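Local coordinates for STAS/SEC14 domain-containing protein (Shewanella loihica PV-4, PDB 2Q3L) that is of unknown function but has the SpoIIAA-like fold of the STAS/SEC14 group, consistent with a part in ligand binding and membrane association, at residues His7-Gly12 against Glu36-Leu41; Phe20-Lys25 against Ser44-Ile49; Pro40-Ala45 against Leu79-Glu84. All blocks are in the same frame, centred on the assembly; numbering follows the deposited sequence.

Strand 7-16 enters the sheet first, and contact 1 packs its residues 7-12 against residues 36-41 of helix 32-45, closing a loop of 23 residues. Segment 20-25, on the next strand, lies within that loop. Contact 2 joins it to residues 44-49, beyond the end of contact 1, so the two closures cross. Contact 3 begins where contact 1 ends, the two sharing P40 and L41; it shares S44 and A45 with contact 2. It spans 33 residues to reach 79-84 at the end of helix 68-81. Helix 32-45 is thus common to all three, packed on neighbouring antiparallel strands and joined to a second helix.

Contact 1: His7-Gly12 against Glu36-Leu41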
ATOM      1  N   HIS A   7      -1.146   1.859 -10.217  1.00 48.76           N
ATOM      2  CA  HIS A   7      -0.108   0.893  -9.831  1.00 48.41           C
ATOM      3  C   HIS A   7      -0.538  -0.511 -10.138  1.00 46.64           C
ATOM      4  O   HIS A   7      -1.712  -0.765 -10.373  1.00 51.27           O
ATOM      5  CB  HIS A   7       0.215   1.032  -8.335  1.00 46.31           C
ATOM      6  CG  HIS A   7      -0.966   0.775  -7.457  1.00 43.64           C
ATOM      7  ND1 HIS A   7      -1.186  -0.447  -6.835  1.00 45.91           N
ATOM      8  CD2 HIS A   7      -2.012   1.563  -7.127  1.00 36.02           C
ATOM      9  CE1 HIS A   7      -2.310  -0.379  -6.141  1.00 48.44           C
ATOM     10  NE2 HIS A   7      -2.839   0.824  -6.314  1.00 46.69           N
ATOM     11  N   GLY A   8       0.425  -1.411 -10.172  1.00 47.83           N
ATOM     12  CA  GLY A   8       0.156  -2.823 -10.349  1.00 47.71           C
ATOM     13  C   GLY A   8       1.305  -3.612 -10.922  1.00 46.52           C
ATOM     14  O   GLY A   8       2.332  -3.066 -11.307  1.00 48.74           O
ATOM     15  N   ILE A   9       1.100  -4.916 -10.990  1.00 47.43           N
ATOM     16  CA  ILE A   9       2.042  -5.815 -11.641  1.00 47.70           C
ATOM     17  C   ILE A   9       1.271  -6.550 -12.698  1.00 47.49           C
ATOM     18  O   ILE A   9       0.226  -7.111 -12.410  1.00 47.33           O
ATOM     19  CB  ILE A   9       2.655  -6.841 -10.687  1.00 46.00           C
ATOM     20  CG1 ILE A   9       3.158  -6.151  -9.420  1.00 45.09           C
ATOM     21  CG2 ILE A   9       3.756  -7.595 -11.360  1.00 50.63           C
ATOM     22  CD1 ILE A   9       3.656  -7.097  -8.335  1.00 50.31           C
ATOM     23  N   ALA A  10       1.758  -6.474 -13.942  1.00 50.00           N
ATOM     24  CA  ALA A  10       1.229  -7.259 -15.046  1.00 53.15           C
ATOM     25  C   ALA A  10       2.176  -8.451 -15.139  1.00 53.10           C
ATOM     26  O   ALA A  10       3.381  -8.257 -15.090  1.00 51.13           O
ATOM     27  CB  ALA A  10       1.288  -6.471 -16.377  1.00 54.40           C
ATOM     28  N   ILE A  11       1.624  -9.656 -15.244  1.00 52.49           N
ATOM     29  CA  ILE A  11       2.401 -10.880 -15.430  1.00 50.40           C
ATOM     30  C   ILE A  11       1.864 -11.637 -16.647  1.00 52.85           C
ATOM     31  O   ILE A  11       0.650 -11.750 -16.838  1.00 55.50           O
ATOM     32  CB  ILE A  11       2.425 -11.787 -14.175  1.00 51.93           C
ATOM     33  CG1 ILE A  11       3.319 -13.001 -14.397  1.00 54.34           C
ATOM     34  CG2 ILE A  11       1.041 -12.246 -13.742  1.00 50.75           C
ATOM     35  CD1 ILE A  11       3.609 -13.747 -13.142  1.00 54.12           C
ATOM     36  N   GLY A  12       2.756 -12.120 -17.498  1.00 50.26           N
ATOM     37  CA  GLY A  12       2.332 -12.911 -18.626  1.00 48.92           C
ATOM     38  C   GLY A  12       3.461 -13.789 -19.118  1.00 48.71           C
ATOM     39  O   GLY A  12       4.578 -13.649 -18.668  1.00 50.41           O
ATOM     40  N   GLU A  36      -0.569 -10.092  -3.957  1.00 48.84           N
ATOM     41  CA  GLU A  36      -1.614 -11.066  -3.836  1.00 52.40           C
ATOM     42  C   GLU A  36      -2.310 -11.396  -5.148  1.00 51.36           C
ATOM     43  O   GLU A  36      -2.597 -12.538  -5.370  1.00 51.40           O
ATOM     44  CB  GLU A  36      -2.689 -10.598  -2.839  1.00 54.00           C
ATOM     45  CG  GLU A  36      -2.311 -10.797  -1.435  1.00 57.63           C
ATOM     46  CD  GLU A  36      -3.480 -10.527  -0.514  1.00 68.22           C
ATOM     47  OE1 GLU A  36      -4.230  -9.557  -0.785  1.00 69.92           O
ATOM     48  OE2 GLU A  36      -3.638 -11.288   0.477  1.00 79.17           O
ATOM     49  N   GLN A  37      -2.635 -10.398  -5.971  1.00 54.31           N
ATOM     50  CA  GLN A  37      -3.266 -10.636  -7.268  1.00 55.89           C
ATOM     51  C   GLN A  37      -2.374 -11.426  -8.227  1.00 55.41           C
ATOM     52  O   GLN A  37      -2.835 -12.233  -9.027  1.00 55.58           O
ATOM     53  CB  GLN A  37      -3.586  -9.334  -7.990  1.00 59.25           C
ATOM     54  CG  GLN A  37      -4.753  -8.522  -7.467  1.00 72.14           C
ATOM     55  CD  GLN A  37      -4.899  -7.170  -8.225  1.00 82.25           C
ATOM     56  OE1 GLN A  37      -4.629  -7.065  -9.443  1.00 77.48           O
ATOM     57  NE2 GLN A  37      -5.310  -6.134  -7.488  1.00 83.15           N
HETATM   58  N   MSE A  38      -1.090 -11.186  -8.137  1.00 55.11           N
HETATM   59  CA  MSE A  38      -0.116 -11.786  -9.060  1.00 53.00           C
HETATM   60  C   MSE A  38       0.376 -13.190  -8.669  1.00 52.63           C
HETATM   61  O   MSE A  38       0.902 -13.938  -9.511  1.00 51.12           O
HETATM   62  CB  MSE A  38       1.064 -10.778  -9.165  1.00 50.32           C
HETATM   63  CG  MSE A  38       2.223 -11.177 -10.080  1.00 53.45           C
HETATM   64 SE   MSE A  38       3.560 -12.195  -9.068  0.75 54.41          SE
HETATM   65  CE  MSE A  38       4.766 -10.804  -8.458  1.00 54.25           C
ATOM     66  N   THR A  39       0.275 -13.511  -7.379  1.00 50.47           N
ATOM     67  CA  THR A  39       0.901 -14.714  -6.849  1.00 52.06           C
ATOM     68  C   THR A  39       0.361 -16.039  -7.417  1.00 55.56           C
ATOM     69  O   THR A  39       1.167 -16.903  -7.741  1.00 53.20           O
ATOM     70  CB  THR A  39       0.970 -14.688  -5.312  1.00 53.97           C
ATOM     71  OG1 THR A  39       1.808 -13.582  -4.912  1.00 53.06           O
ATOM     72  CG2 THR A  39       1.554 -15.982  -4.762  1.00 52.98           C
ATOM     73  N   PRO A  40      -0.982 -16.202  -7.519  1.00 53.30           N
ATOM     74  CA  PRO A  40      -1.543 -17.412  -8.121  1.00 50.53           C
ATOM     75  C   PRO A  40      -1.093 -17.641  -9.567  1.00 53.33           C
ATOM     76  O   PRO A  40      -0.829 -18.779  -9.928  1.00 52.30           O
ATOM     77  CB  PRO A  40      -3.040 -17.172  -8.055  1.00 50.38           C
ATOM     78  CG  PRO A  40      -3.224 -16.150  -6.978  1.00 53.07           C
ATOM     79  CD  PRO A  40      -2.029 -15.295  -7.016  1.00 51.32           C
ATOM     80  N   LEU A  41      -0.970 -16.587 -10.368  1.00 52.27           N
ATOM     81  CA  LEU A  41      -0.454 -16.728 -11.742  1.00 54.88           C
ATOM     82  C   LEU A  41       1.000 -17.160 -11.743  1.00 53.99           C
ATOM     83  O   LEU A  41       1.425 -17.984 -12.548  1.00 53.54           O
ATOM     84  CB  LEU A  41      -0.604 -15.415 -12.503  1.00 53.40           C
ATOM     85  CG  LEU A  41      -2.107 -15.247 -12.785  1.00 60.74           C
ATOM     86  CD1 LEU A  41      -2.560 -13.800 -12.643  1.00 72.76           C
ATOM     87  CD2 LEU A  41      -2.498 -15.870 -14.112  1.00 60.82           C
TER
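I11 and M38 carry most of the surface buried here, 78 and 80 Å² of the 239 Å² counted over both segments. I11 CG2 lies 3.8 Å from L41 CB and 4.0 Å from M38 CG, touching both from directions about a right angle apart; the two helix residues are about one turn apart, across the kink at P40. The CG1 branch of I11 runs anti to the backbone N (chi1 -176°), and CG2 meets M38 and L41. M38, a selenomethionine, bends at chi2 and chi3, and its terminal CE is carried to 3.9 Å from I9 CD1. This I9-M38 end is the buried, tightly packed part, with M38 also touching L77 of helix 68-81. The solvent side is at L41: its CB packs closely on I11, but the residue as a whole is exposed, and 34 Å² of it is buried by the strand. No polar bond links the two segments, and their axes run at 8° to each other, 8.7 Å apart at closest. Strand 7-16 is outermost within its own chain, yet H7 and G8 pair antiparallel with a strand of the second subunit. The contact is the helix-on-sheet packing of an alpha/beta layer, here in the SpoIIAA-like fold.

Contact 2: Phe20-Lys25 against Ser44-Ile49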
ATOM      1  N   PHE A  20       9.997 -19.229 -24.866  1.00 51.67           N
ATOM      2  CA  PHE A  20       8.997 -18.589 -24.041  1.00 50.20           C
ATOM      3  C   PHE A  20       9.725 -17.976 -22.830  1.00 51.04           C
ATOM      4  O   PHE A  20      10.774 -18.455 -22.436  1.00 53.95           O
ATOM      5  CB  PHE A  20       7.911 -19.553 -23.586  1.00 48.18           C
ATOM      6  CG  PHE A  20       6.961 -19.960 -24.668  1.00 52.37           C
ATOM      7  CD1 PHE A  20       6.012 -19.052 -25.160  1.00 51.77           C
ATOM      8  CD2 PHE A  20       6.963 -21.270 -25.167  1.00 52.35           C
ATOM      9  CE1 PHE A  20       5.106 -19.419 -26.160  1.00 49.96           C
ATOM     10  CE2 PHE A  20       6.046 -21.654 -26.174  1.00 53.73           C
ATOM     11  CZ  PHE A  20       5.140 -20.725 -26.686  1.00 52.99           C
ATOM     12  N   TYR A  21       9.211 -16.880 -22.289  1.00 48.38           N
ATOM     13  CA  TYR A  21       9.802 -16.287 -21.106  1.00 46.99           C
ATOM     14  C   TYR A  21       8.668 -15.702 -20.284  1.00 47.33           C
ATOM     15  O   TYR A  21       7.592 -15.395 -20.806  1.00 45.94           O
ATOM     16  CB  TYR A  21      10.879 -15.221 -21.433  1.00 47.31           C
ATOM     17  CG  TYR A  21      10.388 -14.017 -22.198  1.00 44.25           C
ATOM     18  CD1 TYR A  21      10.320 -14.030 -23.598  1.00 54.69           C
ATOM     19  CD2 TYR A  21       9.994 -12.868 -21.543  1.00 52.78           C
ATOM     20  CE1 TYR A  21       9.861 -12.913 -24.314  1.00 45.55           C
ATOM     21  CE2 TYR A  21       9.533 -11.752 -22.238  1.00 46.75           C
ATOM     22  CZ  TYR A  21       9.465 -11.776 -23.614  1.00 49.64           C
ATOM     23  OH  TYR A  21       8.996 -10.663 -24.287  1.00 51.06           O
ATOM     24  N   LEU A  22       8.928 -15.571 -18.991  1.00 49.79           N
ATOM     25  CA  LEU A  22       7.977 -15.032 -18.055  1.00 49.29           C
ATOM     26  C   LEU A  22       8.210 -13.528 -18.021  1.00 50.04           C
ATOM     27  O   LEU A  22       9.344 -13.080 -17.912  1.00 52.56           O
ATOM     28  CB  LEU A  22       8.171 -15.712 -16.698  1.00 49.08           C
ATOM     29  CG  LEU A  22       7.161 -15.426 -15.614  1.00 49.49           C
ATOM     30  CD1 LEU A  22       5.768 -15.755 -16.068  1.00 53.95           C
ATOM     31  CD2 LEU A  22       7.533 -16.170 -14.290  1.00 57.29           C
ATOM     32  N   ALA A  23       7.138 -12.753 -18.198  1.00 48.12           N
ATOM     33  CA  ALA A  23       7.249 -11.301 -18.272  1.00 48.71           C
ATOM     34  C   ALA A  23       6.476 -10.648 -17.176  1.00 47.64           C
ATOM     35  O   ALA A  23       5.332 -11.036 -16.883  1.00 49.64           O
ATOM     36  CB  ALA A  23       6.740 -10.781 -19.628  1.00 49.17           C
ATOM     37  N   PHE A  24       7.109  -9.651 -16.575  1.00 49.07           N
ATOM     38  CA  PHE A  24       6.498  -8.833 -15.545  1.00 49.07           C
ATOM     39  C   PHE A  24       6.673  -7.391 -15.936  1.00 48.79           C
ATOM     40  O   PHE A  24       7.669  -7.004 -16.562  1.00 49.30           O
ATOM     41  CB  PHE A  24       7.212  -8.979 -14.203  1.00 49.72           C
ATOM     42  CG  PHE A  24       7.272 -10.376 -13.682  1.00 51.33           C
ATOM     43  CD1 PHE A  24       8.246 -11.231 -14.120  1.00 49.32           C
ATOM     44  CD2 PHE A  24       6.379 -10.802 -12.698  1.00 50.21           C
ATOM     45  CE1 PHE A  24       8.312 -12.511 -13.632  1.00 52.48           C
ATOM     46  CE2 PHE A  24       6.439 -12.085 -12.188  1.00 56.85           C
ATOM     47  CZ  PHE A  24       7.407 -12.941 -12.659  1.00 56.70           C
ATOM     48  N   LYS A  25       5.716  -6.582 -15.522  1.00 50.40           N
ATOM     49  CA  LYS A  25       5.804  -5.155 -15.692  1.00 51.20           C
ATOM     50  C   LYS A  25       5.218  -4.571 -14.424  1.00 50.37           C
ATOM     51  O   LYS A  25       4.020  -4.713 -14.161  1.00 52.20           O
ATOM     52  CB  LYS A  25       5.079  -4.621 -16.928  1.00 52.35           C
ATOM     53  CG  LYS A  25       5.306  -3.117 -17.035  1.00 49.89           C
ATOM     54  CD  LYS A  25       4.588  -2.444 -18.139  1.00 55.69           C
ATOM     55  CE  LYS A  25       5.079  -0.975 -18.173  1.00 53.55           C
ATOM     56  NZ  LYS A  25       4.425  -0.224 -19.204  1.00 58.71           N
ATOM     57  N   SER A  44       1.078 -20.758 -10.870  1.00 52.24           N
ATOM     58  CA  SER A  44       0.633 -21.497 -12.035  1.00 52.57           C
ATOM     59  C   SER A  44       1.810 -21.645 -13.061  1.00 53.53           C
ATOM     60  O   SER A  44       2.158 -22.747 -13.462  1.00 51.98           O
ATOM     61  CB  SER A  44      -0.598 -20.807 -12.640  1.00 53.20           C
ATOM     62  OG  SER A  44      -0.981 -21.424 -13.836  1.00 57.51           O
ATOM     63  N   ALA A  45       2.456 -20.536 -13.405  1.00 52.59           N
ATOM     64  CA  ALA A  45       3.618 -20.515 -14.295  1.00 52.80           C
ATOM     65  C   ALA A  45       4.740 -21.442 -13.899  1.00 54.00           C
ATOM     66  O   ALA A  45       5.348 -22.034 -14.757  1.00 55.37           O
ATOM     67  CB  ALA A  45       4.179 -19.079 -14.407  1.00 55.32           C
ATOM     68  N   LEU A  46       4.998 -21.590 -12.611  1.00 53.70           N
ATOM     69  CA  LEU A  46       6.117 -22.385 -12.130  1.00 55.55           C
ATOM     70  C   LEU A  46       5.773 -23.757 -11.644  1.00 53.74           C
ATOM     71  O   LEU A  46       6.634 -24.389 -11.048  1.00 52.26           O
ATOM     72  CB  LEU A  46       6.793 -21.675 -10.919  1.00 56.66           C
ATOM     73  CG  LEU A  46       7.120 -20.194 -10.979  1.00 61.49           C
ATOM     74  CD1 LEU A  46       7.889 -19.804  -9.773  1.00 65.44           C
ATOM     75  CD2 LEU A  46       7.859 -19.782 -12.208  1.00 63.57           C
ATOM     76  N   ALA A  47       4.526 -24.198 -11.813  1.00 55.20           N
ATOM     77  CA  ALA A  47       4.112 -25.513 -11.343  1.00 55.12           C
ATOM     78  C   ALA A  47       4.978 -26.602 -11.989  1.00 55.65           C
ATOM     79  O   ALA A  47       5.161 -26.610 -13.210  1.00 54.28           O
ATOM     80  CB  ALA A  47       2.638 -25.761 -11.678  1.00 57.74           C
ATOM     81  N   GLY A  48       5.505 -27.484 -11.144  1.00 54.74           N
ATOM     82  CA  GLY A  48       6.364 -28.579 -11.561  1.00 55.66           C
ATOM     83  C   GLY A  48       7.848 -28.293 -11.730  1.00 56.28           C
ATOM     84  O   GLY A  48       8.608 -29.221 -11.960  1.00 53.58           O
ATOM     85  N   ILE A  49       8.260 -27.022 -11.642  1.00 55.51           N
ATOM     86  CA  ILE A  49       9.649 -26.629 -11.880  1.00 55.27           C
ATOM     87  C   ILE A  49      10.464 -26.658 -10.569  1.00 53.81           C
ATOM     88  O   ILE A  49      10.168 -25.968  -9.625  1.00 55.64           O
ATOM     89  CB  ILE A  49       9.711 -25.275 -12.600  1.00 55.58           C
ATOM     90  CG1 ILE A  49       9.058 -25.415 -13.974  1.00 58.11           C
ATOM     91  CG2 ILE A  49      11.192 -24.813 -12.810  1.00 54.18           C
ATOM     92  CD1 ILE A  49       8.798 -24.084 -14.641  1.00 68.95           C
TER
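L22 contributes 42 Å² of the 85 Å² buried by this contact, more than A45 and L46 do individually, and it faces both through its two terminal methyls. CD1 of L22 approaches the CB of A45 at 4.0 Å, while CD2 of L22 meets CD2 of L46 at 4.2 Å. The fork of one leucine is thereby divided between the last helical residue and the first one beyond it. With CG of L22 anti to the backbone N (chi1 -172°), the side chain extends from the strand toward the helix end, and the two methyls spread across it. A45 points its CB at the strand. L46 behaves differently: its CB does not aim at L22, but its tip reaches back to that residue, and the L46 side chain runs roughly perpendicular to that of L22. The interaction is wholly apolar, at ordinary van der Waals distances.

The backbone departs from helical torsions at L46, and the bond from A47 N to S44 O, 3.2 Å, spans the helix end. A type II turn then runs from L46 to I49, with I49 N bonded to L46 O at 3.2 Å; G48 has phi 85°, a value that favours glycine.

L22 also packs on L42 of the same helix and on I13 of strand 7-16, and its backbone is hydrogen-bonded to V55 and L57. L46 and I49 both touch I54. The contact therefore lies within the beta-alpha-beta unit made by strand 19-30, helix 32-45 and strand 54-66, at the point where the helix ends and the chain turns back toward the third of these elements.

Contact 3: Pro40-Ala45 against Leu79-Glu84; sequences PLLESA and LKHGKE
OE2 of E43 accepts a hydrogen bond from a water at 2.6 Å, and the same water lies 2.9 Å from NE2 of H81, to which it is also hydrogen-bonded. It sits at the edge of the imidazole, in the plane of the ring, so this bridge links the two residues while OE2 and NE2 remain 4.9 Å apart. The carboxylate may favour a protonated ring, but the structure does not establish this. E43 CG also comes near NE2 of H81. Beside this polar link, CD2 of L42 touches CD2 of H81 at 4.1 Å, the side chains passing antiparallel. A chi1 of -52° sets CG of H81 opposite the carbonyl carbon, which directs the ring to helix 32-45. K80 CB lies 3.7 Å over one face of the ring, nearer its border than its centre. The contact is small, 106 Å² in all. L42 packs against F24 of strand 19-30, and H81 touches L46 just past the end of helix 32-45. H81 thus joins the end of helix 68-81 to helix 32-45, and E84, just before strand 85-91, bonds through its backbone to I54 at the start of strand 54-66.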
ATOM      1  N   PRO A  40      -0.982 -16.202  -7.519  1.00 53.30           N
ATOM      2  CA  PRO A  40      -1.543 -17.412  -8.121  1.00 50.53           C
ATOM      3  C   PRO A  40      -1.093 -17.641  -9.567  1.00 53.33           C
ATOM      4  O   PRO A  40      -0.829 -18.779  -9.928  1.00 52.30           O
ATOM      5  CB  PRO A  40      -3.040 -17.172  -8.055  1.00 50.38           C
ATOM      6  CG  PRO A  40      -3.224 -16.150  -6.978  1.00 53.07           C
ATOM      7  CD  PRO A  40      -2.029 -15.295  -7.016  1.00 51.32           C
ATOM      8  N   LEU A  41      -0.970 -16.587 -10.368  1.00 52.27           N
ATOM      9  CA  LEU A  41      -0.454 -16.728 -11.742  1.00 54.88           C
ATOM     10  C   LEU A  41       1.000 -17.160 -11.743  1.00 53.99           C
ATOM     11  O   LEU A  41       1.425 -17.984 -12.548  1.00 53.54           O
ATOM     12  CB  LEU A  41      -0.604 -15.415 -12.503  1.00 53.40           C
ATOM     13  CG  LEU A  41      -2.107 -15.247 -12.785  1.00 60.74           C
ATOM     14  CD1 LEU A  41      -2.560 -13.800 -12.643  1.00 72.76           C
ATOM     15  CD2 LEU A  41      -2.498 -15.870 -14.112  1.00 60.82           C
ATOM     16  N   LEU A  42       1.772 -16.581 -10.838  1.00 50.36           N
ATOM     17  CA  LEU A  42       3.159 -16.985 -10.718  1.00 48.02           C
ATOM     18  C   LEU A  42       3.216 -18.445 -10.318  1.00 49.54           C
ATOM     19  O   LEU A  42       3.956 -19.209 -10.928  1.00 50.32           O
ATOM     20  CB  LEU A  42       3.889 -16.141  -9.710  1.00 46.02           C
ATOM     21  CG  LEU A  42       5.333 -16.461  -9.401  1.00 50.60           C
ATOM     22  CD1 LEU A  42       6.186 -16.296 -10.666  1.00 48.11           C
ATOM     23  CD2 LEU A  42       5.780 -15.531  -8.318  1.00 57.46           C
ATOM     24  N   GLU A  43       2.475 -18.843  -9.284  1.00 49.60           N
ATOM     25  CA  GLU A  43       2.475 -20.249  -8.882  1.00 53.50           C
ATOM     26  C   GLU A  43       2.027 -21.212 -10.046  1.00 54.01           C
ATOM     27  O   GLU A  43       2.561 -22.312 -10.198  1.00 51.03           O
ATOM     28  CB  GLU A  43       1.595 -20.410  -7.662  1.00 54.03           C
ATOM     29  CG  GLU A  43       2.241 -19.843  -6.401  1.00 62.90           C
ATOM     30  CD  GLU A  43       1.270 -19.798  -5.222  1.00 71.17           C
ATOM     31  OE1 GLU A  43       0.114 -20.220  -5.397  1.00 67.57           O
ATOM     32  OE2 GLU A  43       1.651 -19.333  -4.127  1.00 75.60           O
ATOM     33  N   SER A  44       1.078 -20.758 -10.870  1.00 52.24           N
ATOM     34  CA  SER A  44       0.633 -21.497 -12.035  1.00 52.57           C
ATOM     35  C   SER A  44       1.810 -21.645 -13.061  1.00 53.53           C
ATOM     36  O   SER A  44       2.158 -22.747 -13.462  1.00 51.98           O
ATOM     37  CB  SER A  44      -0.598 -20.807 -12.640  1.00 53.20           C
ATOM     38  OG  SER A  44      -0.981 -21.424 -13.836  1.00 57.51           O
ATOM     39  N   ALA A  45       2.456 -20.536 -13.405  1.00 52.59           N
ATOM     40  CA  ALA A  45       3.618 -20.515 -14.295  1.00 52.80           C
ATOM     41  C   ALA A  45       4.740 -21.442 -13.899  1.00 54.00           C
ATOM     42  O   ALA A  45       5.348 -22.034 -14.757  1.00 55.37           O
ATOM     43  CB  ALA A  45       4.179 -19.079 -14.407  1.00 55.32           C
ATOM     44  N   LEU A  79      12.576 -16.037  -2.019  1.00 45.43           N
ATOM     45  CA  LEU A  79      13.017 -17.150  -1.201  1.00 44.21           C
ATOM     46  C   LEU A  79      12.329 -18.425  -1.632  1.00 43.50           C
ATOM     47  O   LEU A  79      12.944 -19.525  -1.608  1.00 42.95           O
ATOM     48  CB  LEU A  79      12.737 -16.861   0.261  1.00 42.40           C
ATOM     49  CG  LEU A  79      13.679 -15.840   0.904  1.00 44.86           C
ATOM     50  CD1 LEU A  79      13.072 -15.340   2.189  1.00 47.95           C
ATOM     51  CD2 LEU A  79      15.041 -16.465   1.150  1.00 48.69           C
ATOM     52  N   LYS A  80      11.082 -18.275  -2.073  1.00 44.30           N
ATOM     53  CA  LYS A  80      10.262 -19.450  -2.479  1.00 47.77           C
ATOM     54  C   LYS A  80      10.475 -19.928  -3.882  1.00 47.02           C
ATOM     55  O   LYS A  80      10.461 -21.132  -4.098  1.00 47.21           O
ATOM     56  CB  LYS A  80       8.804 -19.164  -2.311  1.00 45.83           C
ATOM     57  CG  LYS A  80       8.494 -18.971  -0.789  1.00 59.15           C
ATOM     58  CD  LYS A  80       7.010 -18.818  -0.588  1.00 62.34           C
ATOM     59  CE  LYS A  80       6.616 -19.084   0.824  1.00 65.28           C
ATOM     60  NZ  LYS A  80       5.160 -18.965   0.919  1.00 66.84           N
ATOM     61  N   HIS A  81      10.723 -19.010  -4.824  1.00 46.57           N
ATOM     62  CA  HIS A  81      10.819 -19.398  -6.259  1.00 46.10           C
ATOM     63  C   HIS A  81      12.061 -19.033  -6.979  1.00 47.08           C
ATOM     64  O   HIS A  81      12.257 -19.514  -8.108  1.00 47.08           O
ATOM     65  CB  HIS A  81       9.627 -18.777  -7.042  1.00 47.49           C
ATOM     66  CG  HIS A  81       8.296 -19.077  -6.428  1.00 50.78           C
ATOM     67  ND1 HIS A  81       7.743 -20.342  -6.441  1.00 51.44           N
ATOM     68  CD2 HIS A  81       7.438 -18.295  -5.726  1.00 52.77           C
ATOM     69  CE1 HIS A  81       6.600 -20.322  -5.773  1.00 55.22           C
ATOM     70  NE2 HIS A  81       6.383 -19.093  -5.342  1.00 54.13           N
ATOM     71  N   GLY A  82      12.922 -18.230  -6.353  1.00 45.28           N
ATOM     72  CA  GLY A  82      14.050 -17.665  -7.049  1.00 43.68           C
ATOM     73  C   GLY A  82      15.039 -18.637  -7.610  1.00 46.68           C
ATOM     74  O   GLY A  82      15.644 -18.389  -8.662  1.00 46.01           O
ATOM     75  N   LYS A  83      15.233 -19.751  -6.905  1.00 48.52           N
ATOM     76  CA  LYS A  83      16.228 -20.755  -7.315  1.00 48.93           C
ATOM     77  C   LYS A  83      15.827 -21.380  -8.681  1.00 48.04           C
ATOM     78  O   LYS A  83      16.667 -21.925  -9.380  1.00 46.61           O
ATOM     79  CB  LYS A  83      16.378 -21.814  -6.180  1.00 46.67           C
ATOM     80  CG  LYS A  83      17.515 -22.847  -6.305  1.00 49.70           C
ATOM     81  CD  LYS A  83      18.907 -22.199  -6.319  1.00 59.03           C
ATOM     82  CE  LYS A  83      20.097 -23.211  -6.493  1.00 57.07           C
ATOM     83  NZ  LYS A  83      20.214 -24.207  -5.364  1.00 60.06           N
ATOM     84  N   GLU A  84      14.534 -21.292  -9.031  1.00 47.83           N
ATOM     85  CA  GLU A  84      14.019 -21.837 -10.278  1.00 51.16           C
ATOM     86  C   GLU A  84      14.286 -20.970 -11.484  1.00 50.27           C
ATOM     87  O   GLU A  84      14.073 -21.405 -12.598  1.00 48.40           O
ATOM     88  CB  GLU A  84      12.516 -22.187 -10.167  1.00 50.33           C
ATOM     89  CG  GLU A  84      12.288 -23.517  -9.492  1.00 60.14           C
ATOM     90  CD  GLU A  84      12.604 -23.539  -8.011  1.00 67.80           C
ATOM     91  OE1 GLU A  84      11.911 -22.798  -7.273  1.00 79.09           O
ATOM     92  OE2 GLU A  84      13.508 -24.330  -7.587  1.00 57.39           O
TER
HETATM   93  O   HOH W   1       4.158 -18.894  -3.492  1.00 42.02           O